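Local coordinates for putative uncharacterized protein PH0242 (Pyrococcus horikoshii, PDB 3VU1) that forms the C-terminal globular domain of the archaeal oligosaccharyltransferase AglB, a fold rich in beta-sheet that holds a calcium ion, at residues G132-N137 with R141-V146; R154-V157 with L162-S165; A364-E369 with L389-T394; N447-Y452 with I469-V474. One frame throughout, in Å; residues are numbered along the deposited sequence.

Interactions 1 and 2 lie in the Insert domain, and interactions 3 and 4 in the Peripheral 2 domain, with centres more than 50 Å apart between the two groups and on opposite sides of the chain's centre. Interactions 1 and 2 are successive beta hairpins of one sheet. They touch through strands 142-148 and 153-159, are partly buried, and are held mainly by backbone hydrogen bonds, with a salt bridge added in interaction 2. Interactions 3 and 4 are buried and purely apolar across their segments, each bringing a loop or helix onto a strand. Those strands, 385-401 and 464-487, are neighbours in one sheet, and the contact centres are about 5 Å apart.

Interaction 1 of 4, residues G132-N137 with R141-V146; sequences GNVYVN and RIVIKV
Tyr135 and Ile144 form a hydrogen-bonded antiparallel pair: Tyr135 N to Ile144 O is 2.8 Å and Ile144 N to Tyr135 O is 2.7 Å, with N-H...O angles of 160° and 164°. A second such pair joins Asn137 N to Ile142 O at 3.0 Å and Ile142 N to Asn137 O. Arg141, with positive phi, faces Asn137 together with Ile142, which makes a G1 beta bulge where strand 142-148 begins. CA-H...O contacts lie beside these bonds, as from Val143 CA to Tyr135 O at 3.3 Å.

The apolar contacts divide between two faces. On one, Val143 meets two valines with separate methyls: its CG1 reaches Val134 CG1 and its CG2 reaches Val136 CG1, each at 3.9 Å. Val143 CG1 stands opposite its own backbone N (chi1 176°) and CG2 beside it, which directs the methyls apart. On the other, Tyr135 CB meets Ile144 CB, while the ring presents its edge, in plane, to Ile144 O. The phenol hydroxyl is hydrogen-bonded to Thr197 O.

The hairpin lies inside a larger sheet: strand 125-130 pairs with 134-137, and strand 153-159 flanks 142-148, where Ile155 and Val157 pack on Ile144.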
loop_
_atom_site.group_PDB
_atom_site.type_symbol
_atom_site.label_atom_id
_atom_site.label_comp_id
_atom_site.label_asym_id
_atom_site.label_seq_id
_atom_site.Cartn_x
_atom_site.Cartn_y
_atom_site.Cartn_z
ATOM N N GLY A 132 -6.425 3.625 32.001
ATOM C CA GLY A 132 -7.777 3.977 32.465
ATOM C C GLY A 132 -8.109 5.450 32.373
ATOM O O GLY A 132 -7.515 6.242 33.083
ATOM N N ASN A 133 -9.041 5.835 31.502
ATOM C CA ASN A 133 -9.468 7.259 31.371
ATOM C C ASN A 133 -8.393 8.317 31.038
ATOM O O ASN A 133 -8.702 9.490 30.804
ATOM C CB ASN A 133 -10.264 7.712 32.607
ATOM C CG ASN A 133 -11.668 7.149 32.628
ATOM O OD1 ASN A 133 -11.864 5.930 32.652
ATOM N ND2 ASN A 133 -12.657 8.032 32.610
ATOM N N VAL A 134 -7.140 7.899 31.008
ATOM C CA VAL A 134 -6.024 8.792 30.849
ATOM C C VAL A 134 -4.977 8.051 30.011
ATOM O O VAL A 134 -4.911 6.809 30.039
ATOM C CB VAL A 134 -5.513 9.203 32.252
ATOM C CG1 VAL A 134 -4.000 9.268 32.355
ATOM C CG2 VAL A 134 -6.127 10.530 32.658
ATOM N N TYR A 135 -4.169 8.809 29.267
ATOM C CA TYR A 135 -3.144 8.244 28.389
ATOM C C TYR A 135 -1.770 8.782 28.716
ATOM O O TYR A 135 -1.584 10.000 28.767
ATOM C CB TYR A 135 -3.441 8.631 26.955
ATOM C CG TYR A 135 -4.683 8.016 26.395
ATOM C CD1 TYR A 135 -5.915 8.660 26.519
ATOM C CD2 TYR A 135 -4.625 6.790 25.733
ATOM C CE1 TYR A 135 -7.057 8.091 26.011
ATOM C CE2 TYR A 135 -5.763 6.214 25.216
ATOM C CZ TYR A 135 -6.971 6.869 25.366
ATOM O OH TYR A 135 -8.087 6.296 24.843
ATOM N N VAL A 136 -0.808 7.881 28.890
ATOM C CA VAL A 136 0.514 8.258 29.381
ATOM C C VAL A 136 1.656 7.801 28.489
ATOM O O VAL A 136 1.564 6.753 27.821
ATOM C CB VAL A 136 0.804 7.699 30.813
ATOM C CG1 VAL A 136 -0.005 8.431 31.870
ATOM C CG2 VAL A 136 0.584 6.190 30.896
ATOM N N ASN A 137 2.711 8.621 28.492
ATOM C CA ASN A 137 4.056 8.240 28.062
ATOM C C ASN A 137 5.081 8.852 29.042
ATOM O O ASN A 137 5.510 10.010 28.885
ATOM C CB ASN A 137 4.331 8.661 26.607
ATOM C CG ASN A 137 5.685 8.162 26.068
ATOM O OD1 ASN A 137 6.632 7.857 26.817
ATOM N ND2 ASN A 137 5.781 8.103 24.755
ATOM N N ARG A 141 7.194 12.298 29.222
ATOM C CA ARG A 141 6.504 13.080 30.272
ATOM C C ARG A 141 5.183 13.628 29.786
ATOM O O ARG A 141 4.895 14.813 29.954
ATOM C CB ARG A 141 7.383 14.216 30.819
ATOM C CG ARG A 141 8.577 13.728 31.629
ATOM C CD ARG A 141 9.448 14.877 32.105
ATOM N NE ARG A 141 10.822 14.428 32.344
ATOM C CZ ARG A 141 11.857 14.664 31.534
ATOM N NH1 ARG A 141 11.706 15.365 30.412
ATOM N NH2 ARG A 141 13.060 14.202 31.856
ATOM N N ILE A 142 4.387 12.755 29.174
ATOM C CA ILE A 142 3.128 13.168 28.572
ATOM C C ILE A 142 1.953 12.497 29.247
ATOM O O ILE A 142 2.002 11.292 29.541
ATOM C CB ILE A 142 3.091 12.895 27.035
ATOM C CG1 ILE A 142 4.101 13.795 26.319
ATOM C CG2 ILE A 142 1.699 13.124 26.471
ATOM C CD1 ILE A 142 3.801 14.053 24.865
ATOM N N VAL A 143 0.903 13.284 29.484
ATOM C CA VAL A 143 -0.365 12.760 29.979
ATOM C C VAL A 143 -1.484 13.413 29.205
ATOM O O VAL A 143 -1.648 14.632 29.267
ATOM C CB VAL A 143 -0.596 13.009 31.494
ATOM C CG1 VAL A 143 -1.978 12.519 31.906
ATOM C CG2 VAL A 143 0.457 12.314 32.343
ATOM N N ILE A 144 -2.246 12.602 28.475
ATOM C CA ILE A 144 -3.417 13.101 27.765
ATOM C C ILE A 144 -4.676 12.684 28.523
ATOM O O ILE A 144 -4.833 11.513 28.906
ATOM C CB ILE A 144 -3.486 12.575 26.320
ATOM C CG1 ILE A 144 -2.233 12.969 25.527
ATOM C CG2 ILE A 144 -4.729 13.101 25.623
ATOM C CD1 ILE A 144 -1.984 12.057 24.337
ATOM N N LYS A 145 -5.564 13.647 28.747
ATOM C CA LYS A 145 -6.816 13.397 29.465
ATOM C C LYS A 145 -7.965 14.224 28.912
ATOM O O LYS A 145 -7.749 15.262 28.278
ATOM C CB LYS A 145 -6.647 13.636 30.974
ATOM C CG LYS A 145 -6.352 15.067 31.369
ATOM C CD LYS A 145 -5.222 15.129 32.390
ATOM C CE LYS A 145 -5.635 14.719 33.799
ATOM N NZ LYS A 145 -4.430 14.445 34.644
ATOM N N VAL A 146 -9.185 13.745 29.145
ATOM C CA VAL A 146 -10.379 14.515 28.818
ATOM C C VAL A 146 -10.786 15.336 30.040
ATOM O O VAL A 146 -10.897 14.807 31.142
ATOM C CB VAL A 146 -11.544 13.612 28.407
ATOM C CG1 VAL A 146 -12.540 14.407 27.581
ATOM C CG2 VAL A 146 -11.039 12.410 27.626
#

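Interaction 2 of 4, residues R154-V157 with L162-S165; sequences RIAV and LECS
Val157 N donates to Cys164 O at 2.9 Å in a nearly straight bond (N-H...O 170°) between segments 154-157 and 162-165. The return bond of this hydrogen-bonded antiparallel pair, Cys164 N to Val157 O, is modelled as unusually short, so its exact length is doubtful. The paired CA atoms, of Val157 and Cys164, stand 4.8 Å apart. The short segments run at 140° to each other, a marked departure from strictly antiparallel, and Val157 with Cys164 is the one bridge between them.

Charge supplements the backbone link. Arg154 CG sits between the backbone N and the carbonyl carbon, and the chain then runs extended to NE. Its NH2 reaches Glu163 OE1 at 3.2 Å, a salt bridge that uses the syn lone pair of that oxygen. The two side chains cross at about a right angle, their planar groups turned 42° apart, and OE1 lies slightly off the guanidinium plane. The other carboxylate oxygen, Glu163 OE2, lies 3.6 Å from Ala156 CB and is hydrogen-bonded to Asn158 ND2, while Arg154 NH1 is bonded to Gln149. The carboxylate is thus held at both oxygens, which should fix its rotation.

Cys164 forms a disulfide with Cys184, which ties strand 162-165 to the neighbouring strand 183-184 at the edge of the sheet. On the other side, strand 153-159 pairs with 142-148. Phe190 packs on Val157 and Cys164, and Leu196 and Val194 of strand 192-196 meet Ile155 and Val157.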
loop_
_atom_site.group_PDB
_atom_site.type_symbol
_atom_site.label_atom_id
_atom_site.label_comp_id
_atom_site.label_asym_id
_atom_site.label_seq_id
_atom_site.Cartn_x
_atom_site.Cartn_y
_atom_site.Cartn_z
ATOM N N ARG A 154 -13.011 18.885 26.398
ATOM C CA ARG A 154 -11.808 19.290 25.685
ATOM C C ARG A 154 -10.670 18.278 25.928
ATOM O O ARG A 154 -10.691 17.507 26.905
ATOM C CB ARG A 154 -11.410 20.739 26.026
ATOM C CG ARG A 154 -10.604 20.865 27.311
ATOM C CD ARG A 154 -10.126 22.281 27.626
ATOM N NE ARG A 154 -9.156 22.212 28.716
ATOM C CZ ARG A 154 -9.460 22.291 30.008
ATOM N NH1 ARG A 154 -10.718 22.485 30.393
ATOM N NH2 ARG A 154 -8.499 22.188 30.919
ATOM N N ILE A 155 -9.689 18.256 25.029
ATOM C CA ILE A 155 -8.560 17.381 25.242
ATOM C C ILE A 155 -7.415 18.206 25.788
ATOM O O ILE A 155 -7.094 19.251 25.254
ATOM C CB ILE A 155 -8.185 16.575 23.972
ATOM C CG1 ILE A 155 -9.367 15.711 23.506
ATOM C CG2 ILE A 155 -6.941 15.707 24.191
ATOM C CD1 ILE A 155 -9.814 14.663 24.498
ATOM N N ALA A 156 -6.825 17.742 26.882
ATOM C CA ALA A 156 -5.643 18.385 27.427
ATOM C C ALA A 156 -4.423 17.472 27.299
ATOM O O ALA A 156 -4.431 16.333 27.766
ATOM C CB ALA A 156 -5.868 18.776 28.881
ATOM N N VAL A 157 -3.376 17.983 26.664
ATOM C CA VAL A 157 -2.117 17.271 26.567
ATOM C C VAL A 157 -1.148 18.019 27.449
ATOM O O VAL A 157 -0.853 19.184 27.198
ATOM C CB VAL A 157 -1.593 17.231 25.113
ATOM C CG1 VAL A 157 -0.252 16.504 25.036
ATOM C CG2 VAL A 157 -2.613 16.581 24.180
ATOM N N LEU A 162 3.594 22.507 31.170
ATOM C CA LEU A 162 2.676 23.179 30.232
ATOM C C LEU A 162 1.564 22.267 29.743
ATOM O O LEU A 162 1.763 21.074 29.543
ATOM C CB LEU A 162 3.425 23.855 29.053
ATOM C CG LEU A 162 4.680 23.253 28.357
ATOM C CD1 LEU A 162 4.984 23.987 27.052
ATOM C CD2 LEU A 162 5.950 23.184 29.224
ATOM N N GLU A 163 0.372 22.825 29.612
ATOM C CA GLU A 163 -0.774 22.086 29.106
ATOM C C GLU A 163 -1.084 22.551 27.690
ATOM O O GLU A 163 -0.985 23.744 27.388
ATOM C CB GLU A 163 -1.978 22.311 30.001
ATOM C CG GLU A 163 -3.306 22.375 29.257
ATOM C CD GLU A 163 -4.501 22.094 30.146
ATOM O OE1 GLU A 163 -5.562 22.719 29.908
ATOM O OE2 GLU A 163 -4.381 21.246 31.071
ATOM N N CYS A 164 -1.466 21.616 26.819
ATOM C CA CYS A 164 -1.609 21.944 25.403
ATOM C C CYS A 164 -2.933 21.501 24.783
ATOM O O CYS A 164 -3.495 20.461 25.141
ATOM C CB CYS A 164 -0.399 21.436 24.611
ATOM S SG CYS A 164 1.208 22.066 25.208
ATOM N N SER A 165 -3.432 22.319 23.863
ATOM C CA SER A 165 -4.735 22.083 23.246
ATOM C C SER A 165 -4.612 21.691 21.748
ATOM O O SER A 165 -4.316 22.547 20.909
ATOM C CB SER A 165 -5.639 23.315 23.433
ATOM O OG SER A 165 -6.965 23.044 22.992
#

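Interaction 3 of 4, residues A364-E369 with L389-T394; sequences AYIMRE and LYLRAT
Leu391 swings its CG beside the backbone N, anti to the carbonyl carbon (chi1 -69°), which turns its two methyls toward the loop, one to Ile366 and one to Met367. In Met367, a chi1 of -55° and an extended chi2 carry SD toward Leu391, and chi3 (85°) turns CE off.

Each methyl then meets a different residue. Leu391 CD2 takes Ile366 CG2 at 4.0 Å, the two side chains crossing obliquely, and Leu391 CD1 has Met367 SD at 4.3 Å.

The 364-369 loop links strand 359-361 to strand 372-381 and, within the Peripheral 2 domain, meets strand 385-401 through Leu391. No hydrogen bond crosses between the two segments, whose nearest CA atoms, those of Ile366 and Leu391, are 8.4 Å apart: the meeting is made by side chains alone. Backbone hydrogen bonds join Ala364 and Ile366 of the loop to Val471 of strand 464-487. Met444 touches both Met367 and Leu391, and Leu425 of strand 412-431 packs on Leu391.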
loop_
_atom_site.group_PDB
_atom_site.type_symbol
_atom_site.label_atom_id
_atom_site.label_comp_id
_atom_site.label_asym_id
_atom_site.label_seq_id
_atom_site.Cartn_x
_atom_site.Cartn_y
_atom_site.Cartn_z
ATOM N N ALA A 364 18.541 -4.954 -11.602
ATOM C CA ALA A 364 17.837 -3.679 -11.612
ATOM C C ALA A 364 18.270 -2.800 -12.778
ATOM O O ALA A 364 17.596 -1.827 -13.103
ATOM C CB ALA A 364 18.052 -2.947 -10.292
ATOM N N TYR A 365 19.423 -3.118 -13.367
ATOM C CA TYR A 365 19.914 -2.408 -14.541
ATOM C C TYR A 365 20.503 -3.417 -15.530
ATOM O O TYR A 365 21.695 -3.560 -15.681
ATOM C CB TYR A 365 20.898 -1.313 -14.157
ATOM C CG TYR A 365 20.821 -0.043 -15.007
ATOM C CD1 TYR A 365 20.603 1.187 -14.409
ATOM C CD2 TYR A 365 20.988 -0.073 -16.397
ATOM C CE1 TYR A 365 20.556 2.351 -15.148
ATOM C CE2 TYR A 365 20.935 1.088 -17.157
ATOM C CZ TYR A 365 20.727 2.304 -16.521
ATOM O OH TYR A 365 20.659 3.497 -17.225
ATOM N N ILE A 366 19.600 -4.121 -16.181
ATOM C CA ILE A 366 19.865 -5.177 -17.117
ATOM C C ILE A 366 20.822 -4.796 -18.258
ATOM O O ILE A 366 21.734 -5.560 -18.565
ATOM C CB ILE A 366 18.489 -5.779 -17.544
ATOM C CG1 ILE A 366 18.279 -7.105 -16.844
ATOM C CG2 ILE A 366 18.360 -6.076 -19.013
ATOM C CD1 ILE A 366 19.094 -7.258 -15.574
ATOM N N MET A 367 20.640 -3.622 -18.865
ATOM C CA MET A 367 21.474 -3.176 -19.989
ATOM C C MET A 367 21.525 -1.657 -20.082
ATOM O O MET A 367 20.534 -0.972 -19.754
ATOM C CB MET A 367 20.931 -3.681 -21.314
ATOM C CG MET A 367 20.709 -5.174 -21.451
ATOM S SD MET A 367 19.961 -5.514 -23.061
ATOM C CE MET A 367 21.422 -5.597 -24.097
ATOM N N ARG A 368 22.669 -1.126 -20.527
ATOM C CA ARG A 368 22.782 0.322 -20.768
ATOM C C ARG A 368 22.268 0.637 -22.168
ATOM O O ARG A 368 22.206 -0.261 -23.021
ATOM C CB ARG A 368 24.202 0.845 -20.556
ATOM C CG ARG A 368 24.717 0.669 -19.144
ATOM C CD ARG A 368 26.043 1.378 -18.948
ATOM N NE ARG A 368 26.963 0.545 -18.172
ATOM C CZ ARG A 368 27.892 1.000 -17.331
ATOM N NH1 ARG A 368 28.051 2.307 -17.119
ATOM N NH2 ARG A 368 28.673 0.136 -16.687
ATOM N N GLU A 369 21.854 1.886 -22.393
ATOM C CA GLU A 369 21.268 2.253 -23.687
ATOM C C GLU A 369 22.329 2.038 -24.782
ATOM O O GLU A 369 23.516 2.309 -24.547
ATOM C CB GLU A 369 20.690 3.682 -23.675
ATOM C CG GLU A 369 21.683 4.806 -23.405
ATOM C CD GLU A 369 21.026 6.101 -22.930
ATOM O OE1 GLU A 369 19.784 6.201 -22.899
ATOM O OE2 GLU A 369 21.757 7.036 -22.564
ATOM N N LEU A 389 7.619 -10.282 -23.074
ATOM C CA LEU A 389 8.759 -9.823 -22.280
ATOM C C LEU A 389 9.181 -8.432 -22.720
ATOM O O LEU A 389 9.460 -8.230 -23.889
ATOM C CB LEU A 389 9.917 -10.798 -22.413
ATOM C CG LEU A 389 11.295 -10.397 -21.867
ATOM C CD1 LEU A 389 11.263 -10.057 -20.377
ATOM C CD2 LEU A 389 12.340 -11.473 -22.189
ATOM N N TYR A 390 9.222 -7.476 -21.799
ATOM C CA TYR A 390 9.663 -6.133 -22.154
ATOM C C TYR A 390 10.915 -5.734 -21.398
ATOM O O TYR A 390 11.291 -6.371 -20.400
ATOM C CB TYR A 390 8.598 -5.079 -21.824
ATOM C CG TYR A 390 7.327 -5.144 -22.617
ATOM C CD1 TYR A 390 6.360 -6.120 -22.347
ATOM C CD2 TYR A 390 7.067 -4.212 -23.614
ATOM C CE1 TYR A 390 5.182 -6.169 -23.067
ATOM C CE2 TYR A 390 5.897 -4.265 -24.337
ATOM C CZ TYR A 390 4.961 -5.238 -24.062
ATOM O OH TYR A 390 3.797 -5.286 -24.786
ATOM N N LEU A 391 11.537 -4.656 -21.865
ATOM C CA LEU A 391 12.486 -3.945 -21.044
ATOM C C LEU A 391 11.744 -2.724 -20.558
ATOM O O LEU A 391 11.158 -1.984 -21.368
ATOM C CB LEU A 391 13.750 -3.545 -21.814
ATOM C CG LEU A 391 14.745 -4.626 -22.284
ATOM C CD1 LEU A 391 16.008 -3.920 -22.771
ATOM C CD2 LEU A 391 15.093 -5.666 -21.218
ATOM N N ARG A 392 11.768 -2.530 -19.237
ATOM C CA ARG A 392 11.007 -1.476 -18.591
ATOM C C ARG A 392 11.924 -0.534 -17.863
ATOM O O ARG A 392 12.825 -0.971 -17.157
ATOM C CB ARG A 392 9.972 -2.048 -17.597
ATOM C CG ARG A 392 8.879 -1.036 -17.250
ATOM C CD ARG A 392 8.049 -1.465 -16.061
ATOM N NE ARG A 392 8.897 -1.760 -14.909
ATOM C CZ ARG A 392 8.557 -2.554 -13.899
ATOM N NH1 ARG A 392 7.374 -3.161 -13.866
ATOM N NH2 ARG A 392 9.423 -2.758 -12.935
ATOM N N ALA A 393 11.681 0.759 -18.021
ATOM C CA ALA A 393 12.430 1.748 -17.253
ATOM C C ALA A 393 11.621 2.237 -16.054
ATOM O O ALA A 393 10.379 2.361 -16.145
ATOM C CB ALA A 393 12.835 2.930 -18.137
ATOM N N THR A 394 12.331 2.515 -14.948
ATOM C CA THR A 394 11.725 3.144 -13.784
ATOM C C THR A 394 12.648 4.258 -13.340
ATOM O O THR A 394 13.811 4.005 -13.026
ATOM C CB THR A 394 11.498 2.161 -12.605
ATOM O OG1 THR A 394 10.723 1.040 -13.032
ATOM C CG2 THR A 394 10.734 2.825 -11.475
#

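Interaction 4 of 4, residues N447-Y452 with I469-V474; sequences NAISSY and IRVEPV
A helix resting on a beta sheet is the element here: in the Peripheral 2 domain, Ile449, near the N-terminal end of helix 448-460, projects onto Ile469 and Val471 of strand 464-487. These two strand residues are two positions apart, so both direct their side chains to the helix side, while Arg470 between them points away and forms a salt bridge with Asp59. The nearest CA atoms across the contact, those of Ile449 and Ile469, are 8.4 Å apart, so the contact is made by side chains, and no hydrogen bond passes between the segments.

Ile449 serves both strand residues with different branches. Its CG2 faces Ile469, while its CG1 lies beside the backbone N (chi1 -60°), and a further turn at chi2 (-47°) carries CD1 across toward Val471. The two isoleucines run alongside each other, pointing opposite ways, and Ile449 CG2 touches Ile469 CG2 at 4.1 Å. Their contact is thus lateral, not end-on.

Aromatic rings border the same cluster. Tyr365, from the loop between strands 359-361 and 372-381, touches Ile449, Ile469 and Val471, and Phe395 of strand 385-401 touches both isoleucines. Glu369 of that same loop bonds through OE1 to Ile449 N and through OE2 to Ser450 OG, which is consistent with the loop tethering this end of the helix. The shorter of the two contacts is made by the end of the helix isoleucine: Ile449 CD1 stands 3.8 Å from Val471 CG2.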
loop_
_atom_site.group_PDB
_atom_site.type_symbol
_atom_site.label_atom_id
_atom_site.label_comp_id
_atom_site.label_asym_id
_atom_site.label_seq_id
_atom_site.Cartn_x
_atom_site.Cartn_y
_atom_site.Cartn_z
ATOM N N ASN A 447 19.818 6.466 -26.113
ATOM C CA ASN A 447 18.908 7.576 -25.750
ATOM C C ASN A 447 17.580 7.223 -25.039
ATOM O O ASN A 447 16.822 8.138 -24.680
ATOM C CB ASN A 447 18.561 8.444 -26.972
ATOM C CG ASN A 447 19.777 8.855 -27.758
ATOM O OD1 ASN A 447 20.641 9.578 -27.253
ATOM N ND2 ASN A 447 19.855 8.395 -29.009
ATOM N N ALA A 448 17.278 5.934 -24.849
ATOM C CA ALA A 448 16.060 5.562 -24.115
ATOM C C ALA A 448 15.997 6.228 -22.719
ATOM O O ALA A 448 15.002 6.863 -22.366
ATOM C CB ALA A 448 15.929 4.053 -24.012
ATOM N N ILE A 449 17.088 6.107 -21.971
ATOM C CA ILE A 449 17.233 6.671 -20.649
ATOM C C ILE A 449 17.524 8.176 -20.737
ATOM O O ILE A 449 16.774 8.989 -20.194
ATOM C CB ILE A 449 18.348 5.905 -19.862
ATOM C CG1 ILE A 449 18.001 4.420 -19.725
ATOM C CG2 ILE A 449 18.635 6.519 -18.497
ATOM C CD1 ILE A 449 16.576 4.108 -19.286
ATOM N N SER A 450 18.603 8.544 -21.432
ATOM C CA SER A 450 19.054 9.941 -21.521
ATOM C C SER A 450 17.963 10.871 -22.011
ATOM O O SER A 450 17.820 12.002 -21.534
ATOM C CB SER A 450 20.234 10.045 -22.470
ATOM O OG SER A 450 21.366 9.425 -21.900
ATOM N N SER A 451 17.209 10.385 -22.990
ATOM C CA SER A 451 16.085 11.106 -23.539
ATOM C C SER A 451 15.139 11.576 -22.420
ATOM O O SER A 451 14.871 12.790 -22.296
ATOM C CB SER A 451 15.381 10.186 -24.514
ATOM O OG SER A 451 14.070 10.613 -24.726
ATOM N N TYR A 452 14.688 10.618 -21.588
ATOM C CA TYR A 452 13.771 10.886 -20.482
ATOM C C TYR A 452 14.416 11.758 -19.394
ATOM O O TYR A 452 13.777 12.671 -18.855
ATOM C CB TYR A 452 13.218 9.573 -19.901
ATOM C CG TYR A 452 11.943 9.774 -19.115
ATOM C CD1 TYR A 452 10.719 9.985 -19.772
ATOM C CD2 TYR A 452 11.966 9.806 -17.705
ATOM C CE1 TYR A 452 9.551 10.217 -19.057
ATOM C CE2 TYR A 452 10.807 10.039 -16.974
ATOM C CZ TYR A 452 9.607 10.241 -17.655
ATOM O OH TYR A 452 8.464 10.451 -16.938
ATOM N N ILE A 469 17.436 4.895 -11.204
ATOM C CA ILE A 469 16.964 4.577 -12.542
ATOM C C ILE A 469 17.160 3.088 -12.699
ATOM O O ILE A 469 18.220 2.579 -12.375
ATOM C CB ILE A 469 17.774 5.309 -13.630
ATOM C CG1 ILE A 469 17.484 6.809 -13.579
ATOM C CG2 ILE A 469 17.451 4.763 -15.004
ATOM C CD1 ILE A 469 18.471 7.681 -14.331
ATOM N N ARG A 470 16.153 2.381 -13.192
ATOM C CA ARG A 470 16.264 0.943 -13.356
ATOM C C ARG A 470 15.888 0.544 -14.758
ATOM O O ARG A 470 15.027 1.182 -15.394
ATOM C CB ARG A 470 15.326 0.224 -12.397
ATOM C CG ARG A 470 15.609 0.565 -10.963
ATOM C CD ARG A 470 14.819 -0.314 -10.049
ATOM N NE ARG A 470 15.250 -0.104 -8.683
ATOM C CZ ARG A 470 15.241 -1.053 -7.760
ATOM N NH1 ARG A 470 14.815 -2.275 -8.070
ATOM N NH2 ARG A 470 15.674 -0.763 -6.546
ATOM N N VAL A 471 16.516 -0.523 -15.231
ATOM C CA VAL A 471 16.174 -1.100 -16.510
ATOM C C VAL A 471 16.008 -2.571 -16.230
ATOM O O VAL A 471 16.956 -3.241 -15.820
ATOM C CB VAL A 471 17.255 -0.838 -17.574
ATOM C CG1 VAL A 471 16.944 -1.591 -18.860
ATOM C CG2 VAL A 471 17.360 0.659 -17.829
ATOM N N GLU A 472 14.790 -3.065 -16.433
ATOM C CA GLU A 472 14.402 -4.334 -15.865
ATOM C C GLU A 472 13.648 -5.125 -16.867
ATOM O O GLU A 472 12.949 -4.554 -17.692
ATOM C CB GLU A 472 13.506 -4.119 -14.652
ATOM C CG GLU A 472 14.154 -3.429 -13.458
ATOM C CD GLU A 472 13.188 -3.308 -12.297
ATOM O OE1 GLU A 472 13.128 -4.248 -11.488
ATOM O OE2 GLU A 472 12.489 -2.279 -12.198
ATOM N N PRO A 473 13.798 -6.452 -16.820
ATOM C CA PRO A 473 12.969 -7.303 -17.632
ATOM C C PRO A 473 11.634 -7.528 -16.916
ATOM O O PRO A 473 11.609 -7.695 -15.702
ATOM C CB PRO A 473 13.778 -8.578 -17.712
ATOM C CG PRO A 473 14.454 -8.631 -16.399
ATOM C CD PRO A 473 14.831 -7.212 -16.111
ATOM N N VAL A 474 10.539 -7.481 -17.665
ATOM C CA VAL A 474 9.195 -7.527 -17.097
ATOM C C VAL A 474 8.352 -8.420 -18.003
ATOM O O VAL A 474 8.343 -8.240 -19.235
ATOM C CB VAL A 474 8.577 -6.096 -16.985
ATOM C CG1 VAL A 474 7.096 -6.141 -16.660
ATOM C CG2 VAL A 474 9.295 -5.279 -15.928
#